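Local atomic coordinates of ribosomal RNA small subunit methyltransferase E (PDB entry 1VHK), a protein that probably methylates N3 of a specific uridine in 16S ribosomal RNA of the assembled small subunit, using S-adenosyl-L-methionine as methyl donor. Residues A[172-177]-A[209-214]; A[203-208]-A[241-246]; A[164-169]-A[217-222]. All coordinates share one frame; numbering follows the deposited sequence.

Contact 1. Residues A[172-177]-A[209-214]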
loop_
_atom_site.group_PDB
_atom_site.type_symbol
_atom_site.label_atom_id
_atom_site.label_comp_id
_atom_site.label_asym_id
_atom_site.label_seq_id
_atom_site.Cartn_x
_atom_site.Cartn_y
_atom_site.Cartn_z
ATOM N N CYS A 172 10.108 -18.573 -0.025
ATOM C CA CYS A 172 10.198 -17.691 1.103
ATOM C C CYS A 172 11.233 -16.603 0.896
ATOM O O CYS A 172 12.402 -16.915 0.746
ATOM C CB CYS A 172 10.559 -18.441 2.408
ATOM S SG CYS A 172 10.855 -17.215 3.767
ATOM N N VAL A 173 10.818 -15.335 0.925
ATOM C CA VAL A 173 11.798 -14.269 0.831
ATOM C C VAL A 173 11.940 -13.653 2.231
ATOM O O VAL A 173 11.007 -13.634 3.026
ATOM C CB VAL A 173 11.561 -13.211 -0.227
ATOM C CG1 VAL A 173 10.796 -13.700 -1.451
ATOM C CG2 VAL A 173 10.962 -11.917 0.296
ATOM N N VAL A 174 13.163 -13.264 2.537
ATOM C CA VAL A 174 13.488 -12.565 3.764
ATOM C C VAL A 174 13.931 -11.138 3.404
ATOM O O VAL A 174 14.882 -10.922 2.664
ATOM C CB VAL A 174 14.553 -13.279 4.594
ATOM C CG1 VAL A 174 14.814 -12.542 5.912
ATOM C CG2 VAL A 174 14.135 -14.718 4.886
ATOM N N ALA A 175 13.135 -10.180 3.848
ATOM C CA ALA A 175 13.388 -8.761 3.551
ATOM C C ALA A 175 14.508 -8.301 4.481
ATOM O O ALA A 175 14.323 -8.264 5.690
ATOM C CB ALA A 175 12.138 -7.939 3.707
ATOM N N TYR A 176 15.687 -8.198 3.901
ATOM C CA TYR A 176 16.915 -7.936 4.652
ATOM C C TYR A 176 18.019 -7.572 3.662
ATOM O O TYR A 176 18.049 -8.116 2.550
ATOM C CB TYR A 176 17.340 -9.239 5.345
ATOM C CG TYR A 176 18.576 -9.134 6.189
ATOM C CD1 TYR A 176 18.510 -8.557 7.450
ATOM C CD2 TYR A 176 19.804 -9.659 5.763
ATOM C CE1 TYR A 176 19.621 -8.494 8.267
ATOM C CE2 TYR A 176 20.926 -9.592 6.575
ATOM C CZ TYR A 176 20.823 -9.016 7.825
ATOM O OH TYR A 176 21.919 -8.960 8.654
ATOM N N GLU A 177 18.961 -6.748 4.098
ATOM C CA GLU A 177 20.088 -6.445 3.188
ATOM C C GLU A 177 21.415 -6.369 3.903
ATOM O O GLU A 177 21.572 -5.830 5.012
ATOM C CB GLU A 177 19.748 -5.161 2.409
ATOM C CG GLU A 177 19.992 -5.341 0.907
ATOM C CD GLU A 177 19.854 -4.034 0.161
ATOM O OE1 GLU A 177 20.638 -3.831 -0.793
ATOM O OE2 GLU A 177 18.997 -3.196 0.519
ATOM N N GLY A 209 13.933 -2.853 15.478
ATOM C CA GLY A 209 15.319 -3.240 15.596
ATOM C C GLY A 209 15.801 -3.962 14.345
ATOM O O GLY A 209 16.962 -3.784 13.967
ATOM N N GLY A 210 14.983 -4.812 13.749
ATOM C CA GLY A 210 15.390 -5.530 12.535
ATOM C C GLY A 210 15.738 -6.973 12.868
ATOM O O GLY A 210 15.969 -7.300 14.039
ATOM N N LEU A 211 15.714 -7.856 11.873
ATOM C CA LEU A 211 16.072 -9.256 12.155
ATOM C C LEU A 211 17.521 -9.305 12.638
ATOM O O LEU A 211 18.262 -8.325 12.528
ATOM C CB LEU A 211 15.852 -10.162 10.969
ATOM C CG LEU A 211 14.395 -10.403 10.537
ATOM C CD1 LEU A 211 14.333 -10.764 9.065
ATOM C CD2 LEU A 211 13.768 -11.489 11.397
ATOM N N THR A 212 17.887 -10.425 13.236
ATOM C CA THR A 212 19.253 -10.565 13.782
ATOM C C THR A 212 20.115 -11.431 12.905
ATOM O O THR A 212 19.582 -12.324 12.211
ATOM C CB THR A 212 19.102 -11.125 15.211
ATOM O OG1 THR A 212 19.922 -10.368 16.098
ATOM C CG2 THR A 212 19.403 -12.597 15.314
ATOM N N GLU A 213 21.432 -11.304 12.954
ATOM C CA GLU A 213 22.320 -12.168 12.163
ATOM C C GLU A 213 21.980 -13.641 12.403
ATOM O O GLU A 213 21.841 -14.428 11.463
ATOM C CB GLU A 213 23.782 -11.927 12.489
ATOM C CG GLU A 213 24.284 -10.514 12.296
ATOM C CD GLU A 213 25.783 -10.363 12.453
ATOM O OE1 GLU A 213 26.496 -11.391 12.524
ATOM O OE2 GLU A 213 26.273 -9.208 12.498
ATOM N N ALA A 214 21.807 -13.997 13.672
ATOM C CA ALA A 214 21.445 -15.355 14.045
ATOM C C ALA A 214 20.171 -15.792 13.329
ATOM O O ALA A 214 20.201 -16.790 12.603
ATOM C CB ALA A 214 21.314 -15.491 15.544
#
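Val174 and Leu211 meet through one methyl group each. CG1 of Val174 lies 3.7 Å from CD1 of Leu211, and the two side chains cross obliquely. The valine belongs to strand 171-175 of the parallel sheet in the SPOUT methyltransferase domain. The leucine sits in the loop just before helix 213-221. Val174 holds CG1 anti to its own N (chi1 -177°), which carries that methyl forward to the leucine, while CG2 stays beside the backbone N. Leu211 has CG anti to its carbonyl carbon (chi1 -68°), and CD1 is the branch that reaches the strand. CD1 of Leu211 also passes 4.2 Å from the carbonyl O of Ala175, a plain van der Waals approach.

Tyr176 follows the end of the strand and covers the outer part of the contact. Its ring brings CE1 to 4.5 Å from the backbone O of Leu211. That oxygen stands oblique to the ring, and no hydrogen bond joins them.

Helix 213-221 adds to the packing, with Val216 on Tyr176 and Leu219 on Val174. Arg117 makes weak hydrogen bonds to the carbonyls of Gly209 and Gly210. Thr212 is the N-cap residue of the helix, but its side chain makes no capping bond.

No hydrogen bond or salt bridge spans the two segments. Only the methyl pair of Val174 and Leu211 is apolar on both sides. The rest is van der Waals contact with backbone oxygens, and the Tyr176 ring lies beside the Leu211 carbonyl.

Contact 2. Residues A[203-208]-A[241-246]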
loop_
_atom_site.group_PDB
_atom_site.type_symbol
_atom_site.label_atom_id
_atom_site.label_comp_id
_atom_site.label_asym_id
_atom_site.label_seq_id
_atom_site.Cartn_x
_atom_site.Cartn_y
_atom_site.Cartn_z
ATOM N N ILE A 203 6.935 -14.008 3.138
ATOM C CA ILE A 203 7.876 -12.890 3.204
ATOM C C ILE A 203 8.030 -12.488 4.668
ATOM O O ILE A 203 7.004 -12.206 5.308
ATOM C CB ILE A 203 7.419 -11.645 2.421
ATOM C CG1 ILE A 203 6.947 -11.950 1.007
ATOM C CG2 ILE A 203 8.562 -10.625 2.358
ATOM C CD1 ILE A 203 6.489 -10.760 0.203
ATOM N N VAL A 204 9.223 -12.630 5.254
ATOM C CA VAL A 204 9.311 -12.270 6.683
ATOM C C VAL A 204 10.043 -10.972 6.858
ATOM O O VAL A 204 11.044 -10.688 6.199
ATOM C CB VAL A 204 9.847 -13.399 7.546
ATOM C CG1 VAL A 204 10.018 -14.693 6.757
ATOM C CG2 VAL A 204 11.120 -13.050 8.300
ATOM N N PHE A 205 9.527 -10.119 7.751
ATOM C CA PHE A 205 10.155 -8.825 8.037
ATOM C C PHE A 205 10.600 -8.750 9.491
ATOM O O PHE A 205 9.927 -9.326 10.362
ATOM C CB PHE A 205 9.093 -7.712 7.798
ATOM C CG PHE A 205 8.498 -7.782 6.424
ATOM C CD1 PHE A 205 7.408 -8.580 6.176
ATOM C CD2 PHE A 205 9.057 -7.052 5.390
ATOM C CE1 PHE A 205 6.896 -8.696 4.903
ATOM C CE2 PHE A 205 8.528 -7.134 4.115
ATOM C CZ PHE A 205 7.429 -7.937 3.881
ATOM N N GLY A 206 11.590 -7.954 9.824
ATOM C CA GLY A 206 11.975 -7.855 11.253
ATOM C C GLY A 206 11.239 -6.651 11.860
ATOM O O GLY A 206 10.553 -5.946 11.135
ATOM N N PRO A 207 11.423 -6.432 13.149
ATOM C CA PRO A 207 10.790 -5.326 13.871
ATOM C C PRO A 207 11.654 -4.076 13.790
ATOM O O PRO A 207 12.630 -4.084 13.032
ATOM C CB PRO A 207 10.773 -5.840 15.308
ATOM C CG PRO A 207 12.012 -6.671 15.413
ATOM C CD PRO A 207 12.162 -7.323 14.061
ATOM N N GLU A 208 11.270 -2.996 14.454
ATOM C CA GLU A 208 12.036 -1.752 14.429
ATOM C C GLU A 208 13.535 -2.020 14.505
ATOM O O GLU A 208 14.345 -1.441 13.789
ATOM C CB GLU A 208 11.648 -0.838 15.589
ATOM C CG GLU A 208 10.278 -0.208 15.504
ATOM C CD GLU A 208 9.130 -1.096 15.898
ATOM O OE1 GLU A 208 9.348 -2.252 16.283
ATOM O OE2 GLU A 208 7.964 -0.645 15.786
ATOM N N LEU A 241 4.378 -3.163 2.538
ATOM C CA LEU A 241 3.522 -2.393 1.646
ATOM C C LEU A 241 4.176 -2.266 0.263
ATOM O O LEU A 241 3.558 -2.615 -0.733
ATOM C CB LEU A 241 3.290 -1.012 2.248
ATOM C CG LEU A 241 2.068 -0.846 3.146
ATOM C CD1 LEU A 241 1.711 -2.119 3.928
ATOM C CD2 LEU A 241 2.315 0.317 4.090
ATOM N N TYR A 242 5.448 -1.889 0.273
ATOM C CA TYR A 242 6.269 -1.892 -0.933
ATOM C C TYR A 242 6.218 -3.268 -1.601
ATOM O O TYR A 242 5.952 -3.435 -2.801
ATOM C CB TYR A 242 7.716 -1.594 -0.504
ATOM C CG TYR A 242 8.741 -1.598 -1.597
ATOM C CD1 TYR A 242 9.227 -0.387 -2.078
ATOM C CD2 TYR A 242 9.238 -2.781 -2.154
ATOM C CE1 TYR A 242 10.173 -0.344 -3.086
ATOM C CE2 TYR A 242 10.170 -2.750 -3.170
ATOM C CZ TYR A 242 10.641 -1.531 -3.628
ATOM O OH TYR A 242 11.580 -1.465 -4.634
ATOM N N ALA A 243 6.544 -4.297 -0.789
ATOM C CA ALA A 243 6.511 -5.652 -1.310
ATOM C C ALA A 243 5.181 -6.024 -1.940
ATOM O O ALA A 243 5.183 -6.641 -3.008
ATOM C CB ALA A 243 6.856 -6.677 -0.227
ATOM N N LEU A 244 4.031 -5.728 -1.324
ATOM C CA LEU A 244 2.784 -6.204 -1.932
ATOM C C LEU A 244 2.529 -5.393 -3.219
ATOM O O LEU A 244 2.012 -5.935 -4.181
ATOM C CB LEU A 244 1.595 -6.146 -1.066
ATOM C CG LEU A 244 1.082 -7.143 -0.088
ATOM C CD1 LEU A 244 1.606 -8.538 -0.301
ATOM C CD2 LEU A 244 1.248 -6.661 1.361
ATOM N N SER A 245 2.823 -4.106 -3.152
ATOM C CA SER A 245 2.633 -3.204 -4.254
ATOM C C SER A 245 3.494 -3.596 -5.441
ATOM O O SER A 245 2.952 -3.682 -6.550
ATOM C CB SER A 245 2.908 -1.740 -3.839
ATOM O OG SER A 245 1.999 -1.384 -2.793
ATOM N N ALA A 246 4.735 -3.978 -5.224
ATOM C CA ALA A 246 5.593 -4.466 -6.309
ATOM C C ALA A 246 5.023 -5.750 -6.892
ATOM O O ALA A 246 4.905 -5.875 -8.119
ATOM C CB ALA A 246 7.015 -4.656 -5.798
#
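Ile203 and Phe205 turn their side chains the same way to reach Ala243. Each has its CG-level branch anti to the carbonyl carbon, CG1 of Ile203 with chi1 -48° and CG of Phe205 with chi1 -55°. With chi2 of Ile203 also extended, CD1 is the atom that meets the helix. The setting is the parallel sheet of the SPOUT fold, with helix 239-253 packed on one face of strand 200-205. SPOUT enzymes carry a deep C-terminal trefoil knot, and this strand and helix probably lie in the corresponding part of the chain.

Residues two apart in a strand point to the same face. Ile203 and Phe205 therefore both face the helix, and they share the single methyl of Ala243. CB of Ala243 is 4.1 Å from CD1 of Ile203. CB of Ala243 is also 4.3 Å from CZ of Phe205, where it lies at the ring edge and near the ring plane. The alanine thus meets the rim of the phenyl group, not its flat side. All three residues are buried, and the packing is purely apolar.

Neighbours extend this core. Ile247 packs on Ile203, Ala239 and Pro240 touch Phe205, and Leu244 leans on Val83 and Ile85 of the adjacent strand 82-88. The helix also faces the second subunit: Tyr242 OH is hydrogen-bonded to Ser248 OG of that subunit, and Ala246 packs on its Tyr249. One helix thus serves both the sheet and the dimer.

Within the helix, Leu241 O accepts two bonds from Ser245. Ser245 N donates to Leu241 O at 2.9 Å. Ser245 OG donates to Leu241 O, also at 2.9 Å, and stands above the carbonyl plane with a C=O...OG angle of 138°.

Contact 3. Residues A[164-169]-A[217-222]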
loop_
_atom_site.group_PDB
_atom_site.type_symbol
_atom_site.label_atom_id
_atom_site.label_comp_id
_atom_site.label_asym_id
_atom_site.label_seq_id
_atom_site.Cartn_x
_atom_site.Cartn_y
_atom_site.Cartn_z
ATOM N N GLN A 164 9.184 -23.614 11.486
ATOM C CA GLN A 164 8.537 -24.858 11.099
ATOM C C GLN A 164 7.431 -24.641 10.088
ATOM O O GLN A 164 6.981 -25.622 9.480
ATOM C CB GLN A 164 7.996 -25.638 12.305
ATOM N N ARG A 165 6.976 -23.420 9.879
ATOM C CA ARG A 165 5.893 -23.173 8.928
ATOM C C ARG A 165 6.409 -23.097 7.501
ATOM O O ARG A 165 5.731 -23.508 6.559
ATOM C CB ARG A 165 5.170 -21.867 9.304
ATOM C CG ARG A 165 3.698 -21.840 8.920
ATOM C CD ARG A 165 2.861 -21.166 9.987
ATOM N NE ARG A 165 1.650 -21.904 10.333
ATOM C CZ ARG A 165 0.629 -22.085 9.516
ATOM N NH1 ARG A 165 0.668 -21.571 8.284
ATOM N NH2 ARG A 165 -0.441 -22.771 9.910
HETATM N N MSE A 166 7.648 -22.678 7.340
HETATM C CA MSE A 166 8.313 -22.453 6.078
HETATM C C MSE A 166 8.122 -23.518 5.029
HETATM O O MSE A 166 7.927 -23.231 3.834
HETATM C CB MSE A 166 9.823 -22.189 6.308
HETATM C CG MSE A 166 10.026 -21.177 7.422
HETATM SE SE MSE A 166 11.331 -19.849 7.070
HETATM C CE MSE A 166 11.550 -20.001 5.193
ATOM N N GLN A 167 8.128 -24.775 5.442
ATOM C CA GLN A 167 7.997 -25.912 4.552
ATOM C C GLN A 167 6.722 -25.950 3.739
ATOM O O GLN A 167 6.650 -26.604 2.683
ATOM C CB GLN A 167 8.113 -27.184 5.411
ATOM C CG GLN A 167 9.051 -28.239 4.831
ATOM C CD GLN A 167 9.246 -29.366 5.843
ATOM O OE1 GLN A 167 8.240 -29.900 6.324
ATOM N NE2 GLN A 167 10.488 -29.671 6.187
ATOM N N ASP A 168 5.658 -25.321 4.209
ATOM C CA ASP A 168 4.374 -25.332 3.561
ATOM C C ASP A 168 4.315 -24.451 2.327
ATOM O O ASP A 168 3.457 -24.657 1.465
ATOM C CB ASP A 168 3.264 -24.905 4.528
ATOM C CG ASP A 168 3.285 -25.581 5.877
ATOM O OD1 ASP A 168 2.409 -25.222 6.711
ATOM O OD2 ASP A 168 4.127 -26.469 6.124
ATOM N N PHE A 169 5.207 -23.472 2.192
ATOM C CA PHE A 169 5.087 -22.582 1.050
ATOM C C PHE A 169 6.008 -22.925 -0.107
ATOM O O PHE A 169 7.160 -23.265 0.087
ATOM C CB PHE A 169 5.356 -21.130 1.472
ATOM C CG PHE A 169 4.675 -20.721 2.742
ATOM C CD1 PHE A 169 5.321 -20.836 3.959
ATOM C CD2 PHE A 169 3.396 -20.199 2.717
ATOM C CE1 PHE A 169 4.701 -20.434 5.128
ATOM C CE2 PHE A 169 2.769 -19.813 3.870
ATOM C CZ PHE A 169 3.432 -19.905 5.072
ATOM N N GLU A 217 20.467 -16.382 9.536
ATOM C CA GLU A 217 21.056 -17.702 9.421
ATOM C C GLU A 217 20.043 -18.825 9.530
ATOM O O GLU A 217 20.062 -19.724 8.678
ATOM C CB GLU A 217 22.165 -17.876 10.461
ATOM C CG GLU A 217 23.498 -17.290 10.028
ATOM C CD GLU A 217 24.666 -17.884 10.788
ATOM O OE1 GLU A 217 25.030 -19.047 10.508
ATOM O OE2 GLU A 217 25.234 -17.199 11.678
ATOM N N ARG A 218 19.133 -18.823 10.493
ATOM C CA ARG A 218 18.121 -19.890 10.593
ATOM C C ARG A 218 17.106 -19.831 9.456
ATOM O O ARG A 218 16.655 -20.875 8.954
ATOM C CB ARG A 218 17.404 -19.791 11.940
ATOM C CG ARG A 218 18.174 -18.976 12.960
ATOM C CD ARG A 218 18.542 -19.781 14.185
ATOM N NE ARG A 218 18.815 -21.170 13.883
ATOM C CZ ARG A 218 19.885 -21.697 13.324
ATOM N NH1 ARG A 218 20.911 -20.934 12.960
ATOM N NH2 ARG A 218 19.959 -23.012 13.128
ATOM N N LEU A 219 16.734 -18.612 9.040
ATOM C CA LEU A 219 15.802 -18.468 7.920
ATOM C C LEU A 219 16.441 -18.958 6.625
ATOM O O LEU A 219 15.850 -19.750 5.905
ATOM C CB LEU A 219 15.298 -17.023 7.787
ATOM C CG LEU A 219 14.429 -16.515 8.933
ATOM C CD1 LEU A 219 14.515 -15.013 9.086
ATOM C CD2 LEU A 219 12.986 -16.956 8.781
ATOM N N THR A 220 17.692 -18.594 6.372
ATOM C CA THR A 220 18.393 -18.992 5.158
ATOM C C THR A 220 18.596 -20.489 5.036
ATOM O O THR A 220 18.545 -21.026 3.908
ATOM C CB THR A 220 19.738 -18.265 5.040
ATOM O OG1 THR A 220 20.134 -17.876 6.367
ATOM C CG2 THR A 220 19.628 -17.014 4.196
ATOM N N GLU A 221 18.755 -21.203 6.150
ATOM C CA GLU A 221 18.902 -22.653 6.115
ATOM C C GLU A 221 17.563 -23.350 5.936
ATOM O O GLU A 221 17.500 -24.506 5.496
ATOM C CB GLU A 221 19.692 -23.184 7.297
ATOM C CG GLU A 221 19.235 -22.707 8.648
ATOM C CD GLU A 221 20.148 -23.088 9.793
ATOM O OE1 GLU A 221 21.356 -22.779 9.731
ATOM O OE2 GLU A 221 19.651 -23.659 10.788
ATOM N N GLN A 222 16.458 -22.623 6.144
ATOM C CA GLN A 222 15.122 -23.131 5.874
ATOM C C GLN A 222 14.690 -22.738 4.457
ATOM O O GLN A 222 13.492 -22.720 4.146
ATOM C CB GLN A 222 14.088 -22.587 6.852
ATOM C CG GLN A 222 14.161 -23.097 8.268
ATOM C CD GLN A 222 13.914 -24.586 8.404
ATOM O OE1 GLN A 222 12.881 -25.113 7.985
ATOM N NE2 GLN A 222 14.872 -25.295 8.995
#
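Met166, modelled as selenomethionine, lays the end of its side chain across Leu219 and Gln222. Against Leu219 it runs at about a right angle, and SE of Met166 lies 3.7 Å from CD2 of Leu219. Against Gln222 it crosses at a slant. There SE of Met166 is 3.9 Å from CB of Gln222, and the terminal CE is 4.0 Å from the same CB. CE of Met166 also comes to 3.5 Å from the backbone O of Gln222. This is a van der Waals contact of the methyl with the carbonyl oxygen, not a hydrogen bond.

The Met166 chain starts toward the other segment, with CG anti to the carbonyl carbon (chi1 -47°). It is then bent at chi2 and again at chi3. The second bend curls CE back toward its own CB, beside the carbonyl O of Gln222. Leu219 points its CB to one side, but its outer branch comes nearer and CD2 does the touching. Gln222 contributes its first carbon and its backbone.

The contact joins the turn after helix 159-165 to the last part of helix 213-221 in the SPOUT domain. Gln222 N bonds to Leu219 O at 2.9 Å. Asp168 N bonds to Arg165 O at 3.0 Å in the turn that leads toward strand 171-175. Leu163 adds to the interface by touching Arg218, Leu219 and Gln222. Phe169 leads back to the sheet, with its ring edge-to-face with Tyr84.

The selenium meets the leucine methyl and the glutamine CB, and CE meets the glutamine O. The partly exposed Gln222 forms the outer margin. With no polar bond between the segments, their attraction probably rests mainly on dispersion and on burial of the selenomethionine.

None of the three contacts has a hydrogen bond across it. Contact 2 is wholly apolar and the most central. Its touching residues are all buried, and its helix also meets the second subunit. Contacts 1 and 3 also set a carbon against a backbone carbonyl. They are more peripheral, their centres about 22 and 21 Å from the centre of the chain, and include partly exposed residues, Tyr176 and Gln222 among them. They share helix 213-221, contact 1 at its start and contact 3 toward its end. Contacts 1 and 2 use neighbouring strands, 171-175 and 200-205, probably hydrogen-bonded from Val173 O to Val204 N. Val204 faces away from contact 2 and touches Leu219 of contact 3.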